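PDB 6IBU: probable glycosidase crf1 from Neosartorya fumigata, which transfers chitin onto 1,6-beta-glucan and other chitin chains, coupling chitinase and transglycosylase activities to cross-link the fungal cell wall. Local coordinates for residues 48-53 with 213-218; 58-63 with 183-188; 91-96 with 175-180; 98-103 with 114-119. All blocks are in the same frame, centred on the assembly; numbering follows the deposited sequence.

Contact 1 (48-53 with 213-218); sequences GAEFTV and TMYVKS
F51 and M214 pair across two antiparallel strands, and the phenyl ring takes the terminal methyl over one of its faces. M214 CE lies near the rim of that face, 4.1 Å from F51 CD1. M214 SD stands 4.7 Å from the centroid of the F51 ring and 32° off the ring normal, an oblique Met-aromatic contact. Further round the ring, V216 CG2 reaches F51 CE1 at 3.7 Å. The ring gets there because F51 CG is anti to its carbonyl carbon (chi1 -58°), which also leaves M214 O in plane at the ring edge.

A49, F51, M214 and V216 share the inward face of this sheet. The strands belong to the eight-stranded sheet of the concanavalin-like beta-sandwich of the GH16 domain, the part of the longer protein present here. F51 and V216 pack on L183 of the facing sheet, M214 on S185.

E50, T52, T213 and Y215 line the other face, where the chemistry is mixed. The E50 chain runs beside the Y215 ring, with E50 CG 3.7 Å from Y215 CE2 and the carboxylate plane turned 54° from the ring. T213 CG2 sits over one face of Y215, 3.6 Å above the plane. T52 OG1 and T213 OG1 share a hydrogen bond of 2.6 Å.

Between the two faces the backbones of A49 with V216 and F51 with M214 exchange reciprocal hydrogen bonds, F51 N meeting M214 O at 2.9 Å. Beyond strand 213-218 the sheet continues into strand 71-78, through backbone bonds from Y215 to K78 and from K217 to V76.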
loop_
_atom_site.group_PDB
_atom_site.type_symbol
_atom_site.label_atom_id
_atom_site.label_comp_id
_atom_site.label_asym_id
_atom_site.label_seq_id
_atom_site.Cartn_x
_atom_site.Cartn_y
_atom_site.Cartn_z
ATOM N N GLY A 48 3.520 -2.742 17.738
ATOM C CA GLY A 48 2.955 -1.694 16.872
ATOM C C GLY A 48 1.501 -1.957 16.536
ATOM O O GLY A 48 0.831 -2.664 17.304
ATOM N N ALA A 49 1.035 -1.414 15.408
ATOM C CA ALA A 49 -0.345 -1.568 14.898
ATOM C C ALA A 49 -0.531 -3.030 14.502
ATOM O O ALA A 49 0.389 -3.613 13.904
ATOM C CB ALA A 49 -0.592 -0.624 13.744
ATOM N N GLU A 50 -1.647 -3.618 14.911
ATOM C CA GLU A 50 -1.954 -5.054 14.722
ATOM C C GLU A 50 -3.116 -5.157 13.755
ATOM O O GLU A 50 -4.123 -4.496 13.962
ATOM C CB GLU A 50 -2.308 -5.703 16.050
ATOM C CG GLU A 50 -1.232 -5.501 17.094
ATOM C CD GLU A 50 -1.511 -6.192 18.419
ATOM O OE1 GLU A 50 -2.399 -7.085 18.460
ATOM O OE2 GLU A 50 -0.829 -5.836 19.406
ATOM N N PHE A 51 -2.950 -5.925 12.701
ATOM C CA PHE A 51 -4.004 -6.143 11.697
ATOM C C PHE A 51 -4.357 -7.623 11.764
ATOM O O PHE A 51 -3.610 -8.467 11.222
ATOM C CB PHE A 51 -3.485 -5.688 10.338
ATOM C CG PHE A 51 -3.045 -4.252 10.285
ATOM C CD1 PHE A 51 -1.790 -3.875 10.733
ATOM C CD2 PHE A 51 -3.888 -3.287 9.751
ATOM C CE1 PHE A 51 -1.383 -2.557 10.644
ATOM C CE2 PHE A 51 -3.467 -1.976 9.636
ATOM C CZ PHE A 51 -2.210 -1.613 10.082
ATOM N N THR A 52 -5.416 -7.951 12.491
ATOM C CA THR A 52 -5.771 -9.361 12.771
ATOM C C THR A 52 -6.900 -9.797 11.851
ATOM O O THR A 52 -7.913 -9.127 11.803
ATOM C CB THR A 52 -6.148 -9.569 14.235
ATOM O OG1 THR A 52 -4.924 -9.273 14.893
ATOM C CG2 THR A 52 -6.639 -10.972 14.501
ATOM N N VAL A 53 -6.703 -10.896 11.145
ATOM C CA VAL A 53 -7.810 -11.637 10.483
ATOM C C VAL A 53 -8.214 -12.790 11.419
ATOM O O VAL A 53 -7.399 -13.721 11.583
ATOM C CB VAL A 53 -7.327 -12.106 9.108
ATOM C CG1 VAL A 53 -8.352 -12.989 8.434
ATOM C CG2 VAL A 53 -6.976 -10.910 8.235
ATOM N N THR A 213 -2.168 -12.332 12.360
ATOM C CA THR A 213 -1.896 -10.903 12.627
ATOM C C THR A 213 -0.668 -10.425 11.863
ATOM O O THR A 213 0.413 -11.003 12.017
ATOM C CB THR A 213 -1.800 -10.614 14.125
ATOM O OG1 THR A 213 -3.013 -11.069 14.732
ATOM C CG2 THR A 213 -1.615 -9.136 14.373
ATOM N N MET A 214 -0.850 -9.356 11.104
ATOM C CA MET A 214 0.241 -8.553 10.493
ATOM C C MET A 214 0.585 -7.441 11.492
ATOM O O MET A 214 -0.327 -6.913 12.131
ATOM C CB MET A 214 -0.235 -8.001 9.142
ATOM C CG MET A 214 0.336 -6.644 8.736
ATOM S SD MET A 214 -0.539 -6.009 7.250
ATOM C CE MET A 214 0.160 -4.369 7.162
ATOM N N TYR A 215 1.857 -7.134 11.659
ATOM C CA TYR A 215 2.308 -6.042 12.562
ATOM C C TYR A 215 3.048 -4.980 11.763
ATOM O O TYR A 215 3.967 -5.303 11.006
ATOM C CB TYR A 215 3.221 -6.579 13.662
ATOM C CG TYR A 215 2.554 -7.576 14.569
ATOM C CD1 TYR A 215 2.545 -8.924 14.249
ATOM C CD2 TYR A 215 1.980 -7.180 15.776
ATOM C CE1 TYR A 215 1.960 -9.857 15.089
ATOM C CE2 TYR A 215 1.395 -8.105 16.631
ATOM C CZ TYR A 215 1.388 -9.446 16.280
ATOM O OH TYR A 215 0.805 -10.382 17.075
ATOM N N VAL A 216 2.675 -3.732 11.975
ATOM C CA VAL A 216 3.427 -2.567 11.428
ATOM C C VAL A 216 4.001 -1.790 12.610
ATOM O O VAL A 216 3.232 -1.233 13.371
ATOM C CB VAL A 216 2.525 -1.706 10.524
ATOM C CG1 VAL A 216 3.225 -0.399 10.161
ATOM C CG2 VAL A 216 2.098 -2.483 9.280
ATOM N N LYS A 217 5.309 -1.769 12.790
ATOM C CA LYS A 217 5.831 -1.053 13.975
ATOM C C LYS A 217 6.154 0.394 13.619
ATOM O O LYS A 217 6.014 1.221 14.523
ATOM C CB LYS A 217 6.890 -1.806 14.781
ATOM C CG LYS A 217 8.111 -2.352 14.092
ATOM C CD LYS A 217 8.743 -3.436 14.973
ATOM C CE LYS A 217 10.240 -3.254 15.190
ATOM N NZ LYS A 217 10.692 -3.881 16.458
ATOM N N SER A 218 6.467 0.736 12.376
ATOM C CA SER A 218 6.763 2.149 12.034
ATOM C C SER A 218 6.457 2.476 10.574
ATOM O O SER A 218 6.441 1.564 9.718
ATOM C CB SER A 218 8.179 2.534 12.414
ATOM O OG SER A 218 9.131 2.005 11.512
#

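Contact 2 (58-63 with 183-188); sequences DAPTID and LGSWAG
I62 CG1 lies between its backbone N and carbonyl carbon (chi1 62°), whereas L183 CG is anti to its carbonyl carbon (chi1 -62°), and these turns bring the two aliphatic chains into contact. I62 CG1 touches L183 CB at 3.8 Å, and farther out I62 CD1 meets L183 CD1 at 3.9 Å. Their backbones form a hydrogen-bonded antiparallel pair, I62 N to L183 O and L183 N to I62 O, each 2.8 Å and each nearly collinear with the accepting carbonyl.

Both strands lie in the concave, seven-stranded sheet of the GH16 beta-sandwich. I62 and L183 face its interior, where F51 of the opposing sheet packs on them, and T61 faces the cleft side.

Pairing weakens towards P60: S185 N to P60 O is a weak bond of 3.3 Å. The P60 ring lies against S185 instead, with CG near the hydroxyl. On the cleft side T61 OG1 donates to A59 O at 2.9 Å, from above the carbonyl plane, and accepts from a water that also donates to S185 O. A second water joins D58 O to A187 N, replacing direct strand pairing.

W186, a chitin-binding residue, touches A59 only through its CB, 4.0 Å from A59 CB. Its indole leads away from 58-63, NE1 bonding to S88 OG, and lies near E102. R182, which also binds chitin, is salt-bridged to D63.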
loop_
_atom_site.group_PDB
_atom_site.type_symbol
_atom_site.label_atom_id
_atom_site.label_comp_id
_atom_site.label_asym_id
_atom_site.label_seq_id
_atom_site.Cartn_x
_atom_site.Cartn_y
_atom_site.Cartn_z
ATOM N N ASP A 58 -13.176 -10.031 8.188
ATOM C CA ASP A 58 -12.127 -9.240 8.896
ATOM C C ASP A 58 -11.106 -8.716 7.884
ATOM O O ASP A 58 -10.429 -9.531 7.239
ATOM C CB ASP A 58 -11.367 -10.035 9.962
ATOM C CG ASP A 58 -12.046 -10.035 11.317
ATOM O OD1 ASP A 58 -13.200 -9.541 11.388
ATOM O OD2 ASP A 58 -11.418 -10.537 12.295
ATOM N N ALA A 59 -11.031 -7.398 7.740
ATOM C CA ALA A 59 -10.128 -6.701 6.807
ATOM C C ALA A 59 -9.680 -5.407 7.476
ATOM O O ALA A 59 -9.917 -4.306 6.984
ATOM C CB ALA A 59 -10.846 -6.461 5.507
ATOM N N PRO A 60 -9.019 -5.498 8.636
ATOM C CA PRO A 60 -8.539 -4.306 9.323
ATOM C C PRO A 60 -7.588 -3.489 8.435
ATOM O O PRO A 60 -6.697 -4.050 7.848
ATOM C CB PRO A 60 -7.796 -4.853 10.550
ATOM C CG PRO A 60 -7.473 -6.285 10.169
ATOM C CD PRO A 60 -8.642 -6.736 9.317
ATOM N N THR A 61 -7.834 -2.185 8.353
ATOM C CA THR A 61 -7.112 -1.258 7.454
ATOM C C THR A 61 -6.911 0.090 8.134
ATOM O O THR A 61 -7.803 0.512 8.861
ATOM C CB THR A 61 -7.888 -1.036 6.152
ATOM O OG1 THR A 61 -8.371 -2.289 5.684
ATOM C CG2 THR A 61 -7.027 -0.429 5.074
ATOM N N ILE A 62 -5.787 0.744 7.864
ATOM C CA ILE A 62 -5.588 2.176 8.196
ATOM C C ILE A 62 -5.138 2.889 6.924
ATOM O O ILE A 62 -4.375 2.298 6.151
ATOM C CB ILE A 62 -4.604 2.361 9.368
ATOM C CG1 ILE A 62 -3.207 1.822 9.068
ATOM C CG2 ILE A 62 -5.169 1.748 10.644
ATOM C CD1 ILE A 62 -2.186 2.253 10.105
ATOM N N ASP A 63 -5.679 4.084 6.690
ATOM C CA ASP A 63 -5.286 5.016 5.607
ATOM C C ASP A 63 -4.726 6.289 6.242
ATOM O O ASP A 63 -5.291 6.736 7.260
ATOM C CB ASP A 63 -6.492 5.460 4.790
ATOM C CG ASP A 63 -7.073 4.404 3.888
ATOM O OD1 ASP A 63 -6.369 3.417 3.632
ATOM O OD2 ASP A 63 -8.220 4.601 3.431
ATOM N N LEU A 183 -2.551 0.566 4.942
ATOM C CA LEU A 183 -1.966 -0.665 5.515
ATOM C C LEU A 183 -3.122 -1.570 5.904
ATOM O O LEU A 183 -4.081 -1.072 6.504
ATOM C CB LEU A 183 -1.123 -0.311 6.731
ATOM C CG LEU A 183 0.065 0.587 6.445
ATOM C CD1 LEU A 183 0.656 1.109 7.738
ATOM C CD2 LEU A 183 1.102 -0.174 5.635
ATOM N N GLY A 184 -2.994 -2.862 5.641
ATOM C CA GLY A 184 -4.058 -3.787 6.049
ATOM C C GLY A 184 -3.739 -5.234 5.786
ATOM O O GLY A 184 -2.852 -5.547 4.982
ATOM N N SER A 185 -4.507 -6.085 6.441
ATOM C CA SER A 185 -4.515 -7.546 6.229
ATOM C C SER A 185 -5.946 -7.929 5.909
ATOM O O SER A 185 -6.841 -7.206 6.311
ATOM C CB SER A 185 -3.977 -8.275 7.424
ATOM O OG SER A 185 -4.818 -8.044 8.554
ATOM N N TRP A 186 -6.115 -9.026 5.190
ATOM C CA TRP A 186 -7.429 -9.521 4.736
ATOM C C TRP A 186 -7.274 -10.950 4.228
ATOM O O TRP A 186 -6.155 -11.364 3.949
ATOM C CB TRP A 186 -7.982 -8.612 3.644
ATOM C CG TRP A 186 -7.044 -8.362 2.512
ATOM C CD1 TRP A 186 -5.947 -7.553 2.528
ATOM C CD2 TRP A 186 -7.162 -8.856 1.169
ATOM N NE1 TRP A 186 -5.364 -7.525 1.294
ATOM C CE2 TRP A 186 -6.092 -8.299 0.436
ATOM C CE3 TRP A 186 -8.077 -9.684 0.506
ATOM C CZ2 TRP A 186 -5.889 -8.572 -0.911
ATOM C CZ3 TRP A 186 -7.878 -9.961 -0.828
ATOM C CH2 TRP A 186 -6.802 -9.403 -1.526
ATOM N N ALA A 187 -8.380 -11.660 4.093
ATOM C CA ALA A 187 -8.363 -13.055 3.614
ATOM C C ALA A 187 -8.533 -13.046 2.101
ATOM O O ALA A 187 -9.656 -12.952 1.655
ATOM C CB ALA A 187 -9.442 -13.838 4.303
ATOM N N GLY A 188 -7.443 -13.137 1.343
ATOM C CA GLY A 188 -7.504 -13.383 -0.106
ATOM C C GLY A 188 -8.173 -14.715 -0.354
ATOM O O GLY A 188 -8.819 -14.878 -1.379
HETATM O O HOH W 1 -10.942 -10.453 4.898
HETATM O O HOH W 2 -7.440 -4.938 4.575
#

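Contact 3 (91-96 with 175-180); sequences LESDDL and PQTPMR
Strands 85-93 and 179-187 are antiparallel neighbours in the concave sheet of the GH16 sandwich, and this contact lies near the end of the first and the start of the second. E92 and R180 form the hydrogen-bonded pair, E92 N to R180 O at 3.0 Å and R180 N to E92 O at 2.9 Å, the latter donor 39° out of the carbonyl plane.

M179 lies along the 91-93 backbone. Its chi1 (-75°) and extended chi2 lay SD 3.6 Å from L91 C, and the bend at chi3 (-65°) turns CE to L91 CB at 3.8 Å.

Beyond S93 the chain makes a type I turn closed by L96 N to S93 O. S93 OG donates to D95 OD1 at 2.6 Å, meeting the carboxylate from above its plane. T177 comes at D95 from the opposite direction, its CG2 3.3 Å from D95 OD2. One water bridges D94 N and P178 O where the strands part.

On the cleft side E92 OE1 is salt-bridged to chitin-binding R182, and the E92 side chain touches E98, the probable nucleophile, placing this strand pair in the floor of a GH16 substrate cleft.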
loop_
_atom_site.group_PDB
_atom_site.type_symbol
_atom_site.label_atom_id
_atom_site.label_comp_id
_atom_site.label_asym_id
_atom_site.label_seq_id
_atom_site.Cartn_x
_atom_site.Cartn_y
_atom_site.Cartn_z
ATOM N N LEU A 91 0.269 2.205 -1.787
ATOM C CA LEU A 91 0.152 3.633 -2.148
ATOM C C LEU A 91 -0.921 3.720 -3.215
ATOM O O LEU A 91 -0.843 2.951 -4.179
ATOM C CB LEU A 91 1.490 4.153 -2.651
ATOM C CG LEU A 91 2.589 4.157 -1.609
ATOM C CD1 LEU A 91 3.883 4.692 -2.201
ATOM C CD2 LEU A 91 2.158 4.968 -0.404
ATOM N N GLU A 92 -1.920 4.575 -3.016
ATOM C CA GLU A 92 -3.062 4.642 -3.950
ATOM C C GLU A 92 -3.500 6.089 -4.125
ATOM O O GLU A 92 -3.668 6.790 -3.111
ATOM C CB GLU A 92 -4.224 3.779 -3.463
ATOM C CG GLU A 92 -5.380 3.746 -4.442
ATOM C CD GLU A 92 -6.461 2.735 -4.096
ATOM O OE1 GLU A 92 -7.054 2.875 -2.997
ATOM O OE2 GLU A 92 -6.678 1.783 -4.903
ATOM N N SER A 93 -3.764 6.465 -5.372
ATOM C CA SER A 93 -4.312 7.783 -5.736
ATOM C C SER A 93 -5.819 7.663 -5.963
ATOM O O SER A 93 -6.339 6.545 -6.135
ATOM C CB SER A 93 -3.620 8.325 -6.946
ATOM O OG SER A 93 -4.292 7.933 -8.132
ATOM N N ASP A 94 -6.487 8.810 -5.997
ATOM C CA ASP A 94 -7.921 8.943 -6.333
ATOM C C ASP A 94 -8.185 8.557 -7.806
ATOM O O ASP A 94 -9.344 8.168 -8.036
ATOM C CB ASP A 94 -8.408 10.332 -5.912
ATOM C CG ASP A 94 -8.629 10.467 -4.409
ATOM O OD1 ASP A 94 -8.276 9.519 -3.660
ATOM O OD2 ASP A 94 -9.110 11.537 -3.992
ATOM N N ASP A 95 -7.207 8.564 -8.752
ATOM C CA ASP A 95 -7.439 8.027 -10.136
ATOM C C ASP A 95 -6.959 6.577 -10.229
ATOM O O ASP A 95 -7.000 5.984 -11.279
ATOM C CB ASP A 95 -6.889 8.884 -11.286
ATOM C CG ASP A 95 -5.379 8.989 -11.412
ATOM O OD1 ASP A 95 -4.659 8.292 -10.690
ATOM O OD2 ASP A 95 -4.932 9.800 -12.246
ATOM N N LEU A 96 -6.668 5.980 -9.089
ATOM C CA LEU A 96 -6.316 4.542 -8.979
ATOM C C LEU A 96 -4.942 4.294 -9.612
ATOM O O LEU A 96 -4.711 3.190 -10.018
ATOM C CB LEU A 96 -7.408 3.680 -9.613
ATOM C CG LEU A 96 -8.751 3.836 -8.915
ATOM C CD1 LEU A 96 -9.802 2.924 -9.550
ATOM C CD2 LEU A 96 -8.589 3.531 -7.417
ATOM N N PRO A 175 2.490 5.469 -12.064
ATOM C CA PRO A 175 1.839 6.117 -10.923
ATOM C C PRO A 175 2.403 7.529 -10.737
ATOM O O PRO A 175 3.574 7.641 -10.602
ATOM C CB PRO A 175 2.190 5.221 -9.739
ATOM C CG PRO A 175 2.455 3.879 -10.376
ATOM C CD PRO A 175 3.126 4.205 -11.697
ATOM N N GLN A 176 1.580 8.571 -10.829
ATOM C CA GLN A 176 2.114 9.951 -10.880
ATOM C C GLN A 176 1.082 10.947 -10.379
ATOM O O GLN A 176 1.171 12.105 -10.761
ATOM C CB GLN A 176 2.530 10.324 -12.301
ATOM C CG GLN A 176 1.393 10.262 -13.311
ATOM C CD GLN A 176 1.928 10.457 -14.712
ATOM O OE1 GLN A 176 2.207 11.578 -15.141
ATOM N NE2 GLN A 176 2.082 9.364 -15.439
ATOM N N THR A 177 0.152 10.515 -9.545
ATOM C CA THR A 177 -0.828 11.418 -8.909
ATOM C C THR A 177 -0.660 11.267 -7.407
ATOM O O THR A 177 -0.069 10.300 -6.962
ATOM C CB THR A 177 -2.232 11.100 -9.406
ATOM O OG1 THR A 177 -2.489 9.714 -9.195
ATOM C CG2 THR A 177 -2.413 11.440 -10.865
ATOM N N PRO A 178 -1.164 12.221 -6.601
ATOM C CA PRO A 178 -0.908 12.209 -5.168
ATOM C C PRO A 178 -1.533 10.932 -4.601
ATOM O O PRO A 178 -2.652 10.600 -4.946
ATOM C CB PRO A 178 -1.621 13.450 -4.620
ATOM C CG PRO A 178 -1.964 14.276 -5.871
ATOM C CD PRO A 178 -2.078 13.295 -7.012
ATOM N N MET A 179 -0.806 10.272 -3.720
ATOM C CA MET A 179 -1.221 8.959 -3.207
ATOM C C MET A 179 -1.258 8.981 -1.692
ATOM O O MET A 179 -0.491 9.706 -1.090
ATOM C CB MET A 179 -0.268 7.863 -3.685
ATOM C CG MET A 179 -0.492 7.538 -5.136
ATOM S SD MET A 179 0.320 6.047 -5.693
ATOM C CE MET A 179 2.039 6.502 -5.523
ATOM N N ARG A 180 -2.130 8.163 -1.124
ATOM C CA ARG A 180 -2.154 7.959 0.331
ATOM C C ARG A 180 -1.626 6.555 0.613
ATOM O O ARG A 180 -1.494 5.752 -0.311
ATOM C CB ARG A 180 -3.542 8.282 0.868
ATOM C CG ARG A 180 -4.624 7.287 0.512
ATOM C CD ARG A 180 -5.579 7.226 1.671
ATOM N NE ARG A 180 -6.814 7.905 1.336
ATOM C CZ ARG A 180 -7.525 8.690 2.142
ATOM N NH1 ARG A 180 -7.158 8.925 3.393
ATOM N NH2 ARG A 180 -8.628 9.242 1.671
HETATM O O HOH W 3 -4.990 11.247 -5.490
#

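Contact 4 (98-103 with 114-119); sequences EVDWEV and NYFGKG
D100 and N114 lie side by side in the closely packed half of a beta hairpin made by strands 98-105 and 110-116. Strand 98-105 carries the E-x-D-x-E signature of GH16 enzymes as E98, D100 and E102, with E98 the probable nucleophile and E102 the probable proton donor. E102 also binds chitin.

D100 CG sits between its backbone N and carbonyl carbon (chi1 70°), which lays the carboxylate along N114, its plane only 26° from that of the amide. D100 OD1 is 3.4 Å from N114 CB. Reciprocal backbone bonds fix this pair, D100 N giving to N114 O at 2.9 Å. On the reverse, inward face V99 packs against I144 of the other sheet, but its meeting with Y115 is slight, V99 CG2 lying 4.4 Å from Y115 CB, and the Y115 ring leads away from strand 98-103.

The E98 and F116 half is partly exposed. Its backbone is still paired, with F116 N to E98 O at 2.9 Å, although the return bond from E98 N to F116 O is bent to 135° at the hydrogen. The E98 carboxylate comes to the edge of the F116 ring, nearly perpendicular to it, with E98 OE2 3.8 Å from F116 CD2 and near the ring plane. Past F116, the segment 117-119 turns off and makes no contact with 98-103.

E102 reaches across the sheet to S88 OG through OE1, and W101, on the inward side, meets W153 and Y142 edge-to-face. On the cleft face of the sheet E98 OE2 is 2.5 Å from D100 OD2.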
loop_
_atom_site.group_PDB
_atom_site.type_symbol
_atom_site.label_atom_id
_atom_site.label_comp_id
_atom_site.label_asym_id
_atom_site.label_seq_id
_atom_site.Cartn_x
_atom_site.Cartn_y
_atom_site.Cartn_z
ATOM N N GLU A 98 -1.346 3.321 -8.458
ATOM C CA GLU A 98 -1.169 2.450 -7.300
ATOM C C GLU A 98 0.175 1.753 -7.344
ATOM O O GLU A 98 0.565 1.313 -8.395
ATOM C CB GLU A 98 -2.284 1.426 -7.302
ATOM C CG GLU A 98 -2.628 0.963 -5.920
ATOM C CD GLU A 98 -2.377 -0.515 -5.716
ATOM O OE1 GLU A 98 -3.321 -1.214 -5.271
ATOM O OE2 GLU A 98 -1.251 -0.986 -6.028
ATOM N N VAL A 99 0.808 1.648 -6.187
ATOM C CA VAL A 99 2.056 0.885 -5.957
ATOM C C VAL A 99 1.827 0.095 -4.675
ATOM O O VAL A 99 1.339 0.691 -3.694
ATOM C CB VAL A 99 3.264 1.828 -5.834
ATOM C CG1 VAL A 99 4.518 1.061 -5.489
ATOM C CG2 VAL A 99 3.451 2.645 -7.100
ATOM N N ASP A 100 2.176 -1.182 -4.659
ATOM C CA ASP A 100 1.910 -1.979 -3.450
ATOM C C ASP A 100 2.932 -3.094 -3.257
ATOM O O ASP A 100 3.684 -3.455 -4.207
ATOM C CB ASP A 100 0.474 -2.493 -3.422
ATOM C CG ASP A 100 0.174 -3.566 -4.432
ATOM O OD1 ASP A 100 0.659 -4.687 -4.246
ATOM O OD2 ASP A 100 -0.602 -3.288 -5.389
ATOM N N TRP A 101 2.952 -3.549 -2.006
ATOM C CA TRP A 101 3.558 -4.809 -1.528
ATOM C C TRP A 101 2.415 -5.736 -1.122
ATOM O O TRP A 101 1.452 -5.241 -0.540
ATOM C CB TRP A 101 4.474 -4.534 -0.333
ATOM C CG TRP A 101 5.621 -3.589 -0.507
ATOM C CD1 TRP A 101 5.672 -2.274 -0.161
ATOM C CD2 TRP A 101 6.954 -3.932 -0.923
ATOM N NE1 TRP A 101 6.916 -1.757 -0.385
ATOM C CE2 TRP A 101 7.736 -2.758 -0.840
ATOM C CE3 TRP A 101 7.551 -5.101 -1.392
ATOM C CZ2 TRP A 101 9.088 -2.738 -1.196
ATOM C CZ3 TRP A 101 8.882 -5.086 -1.741
ATOM C CH2 TRP A 101 9.641 -3.922 -1.630
ATOM N N GLU A 102 2.485 -7.021 -1.457
ATOM C CA GLU A 102 1.537 -8.034 -0.926
ATOM C C GLU A 102 2.350 -9.189 -0.352
ATOM O O GLU A 102 3.139 -9.752 -1.083
ATOM C CB GLU A 102 0.600 -8.554 -2.013
ATOM C CG GLU A 102 -0.138 -7.468 -2.776
ATOM C CD GLU A 102 -1.156 -6.708 -1.941
ATOM O OE1 GLU A 102 -1.842 -7.328 -1.118
ATOM O OE2 GLU A 102 -1.239 -5.487 -2.092
ATOM N N VAL A 103 2.168 -9.534 0.915
ATOM C CA VAL A 103 2.688 -10.817 1.453
ATOM C C VAL A 103 1.518 -11.805 1.567
ATOM O O VAL A 103 0.412 -11.402 1.915
ATOM C CB VAL A 103 3.425 -10.619 2.792
ATOM C CG1 VAL A 103 3.918 -11.938 3.344
ATOM C CG2 VAL A 103 4.590 -9.656 2.649
ATOM N N ASN A 114 3.805 -4.775 -6.953
ATOM C CA ASN A 114 2.751 -4.516 -7.949
ATOM C C ASN A 114 2.542 -3.028 -8.171
ATOM O O ASN A 114 2.871 -2.225 -7.298
ATOM C CB ASN A 114 1.439 -5.114 -7.490
ATOM C CG ASN A 114 0.872 -6.002 -8.560
ATOM O OD1 ASN A 114 0.532 -5.544 -9.646
ATOM N ND2 ASN A 114 0.832 -7.286 -8.261
ATOM N N TYR A 115 1.967 -2.692 -9.306
ATOM C CA TYR A 115 1.537 -1.309 -9.581
ATOM C C TYR A 115 0.392 -1.378 -10.580
ATOM O O TYR A 115 0.276 -2.381 -11.297
ATOM C CB TYR A 115 2.715 -0.470 -10.067
ATOM C CG TYR A 115 2.995 -0.612 -11.538
ATOM C CD1 TYR A 115 3.765 -1.652 -12.025
ATOM C CD2 TYR A 115 2.441 0.277 -12.436
ATOM C CE1 TYR A 115 3.999 -1.786 -13.379
ATOM C CE2 TYR A 115 2.677 0.171 -13.795
ATOM C CZ TYR A 115 3.464 -0.860 -14.260
ATOM O OH TYR A 115 3.682 -0.981 -15.588
ATOM N N PHE A 116 -0.442 -0.343 -10.548
ATOM C CA PHE A 116 -1.502 -0.035 -11.535
ATOM C C PHE A 116 -1.320 1.429 -11.922
ATOM O O PHE A 116 -0.948 2.244 -11.064
ATOM C CB PHE A 116 -2.893 -0.282 -10.944
ATOM C CG PHE A 116 -3.092 -1.717 -10.536
ATOM C CD1 PHE A 116 -3.446 -2.664 -11.481
ATOM C CD2 PHE A 116 -2.842 -2.141 -9.238
ATOM C CE1 PHE A 116 -3.655 -3.986 -11.114
ATOM C CE2 PHE A 116 -2.979 -3.477 -8.890
ATOM C CZ PHE A 116 -3.395 -4.397 -9.825
ATOM N N GLY A 117 -1.540 1.726 -13.195
ATOM C CA GLY A 117 -1.772 3.087 -13.701
ATOM C C GLY A 117 -3.251 3.290 -13.936
ATOM O O GLY A 117 -3.836 2.504 -14.675
ATOM N N LYS A 118 -3.847 4.287 -13.291
ATOM C CA LYS A 118 -5.226 4.767 -13.599
ATOM C C LYS A 118 -6.231 3.613 -13.540
ATOM O O LYS A 118 -7.188 3.630 -14.346
ATOM C CB LYS A 118 -5.277 5.422 -14.981
ATOM C CG LYS A 118 -4.289 6.557 -15.143
ATOM C CD LYS A 118 -4.418 7.273 -16.441
ATOM C CE LYS A 118 -3.594 8.539 -16.482
ATOM N NZ LYS A 118 -2.147 8.278 -16.661
ATOM N N GLY A 119 -6.039 2.666 -12.619
ATOM C CA GLY A 119 -7.007 1.588 -12.353
ATOM C C GLY A 119 -7.019 0.561 -13.466
ATOM O O GLY A 119 -7.945 -0.261 -13.501
#

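Overall arrangement
Contacts 2, 3 and 4 are buried pairings within one seven-stranded sheet: 2 and 3 use strand 179-187, whereas 3 and 4 join through adjoining strands 85-93 and 98-105, L91 N 2.7 Å from V99 O. Contact 1 belongs to the facing sheet, is partly buried, and lies about 23 Å from contact 3, centre to centre. It meets contact 2 across the sandwich, with a probable weak hydrogen bond between F51 O and S185 OG at 3.0 Å. Chemistry follows position: interlayer faces are mainly aliphatic, aromatic or sulfur-bearing, with S185 a polar exception, while the cleft faces of contacts 2 to 4 carry acids, hydroxyls and W186. Along the chain contact 4 nests innermost, contact 1 outermost.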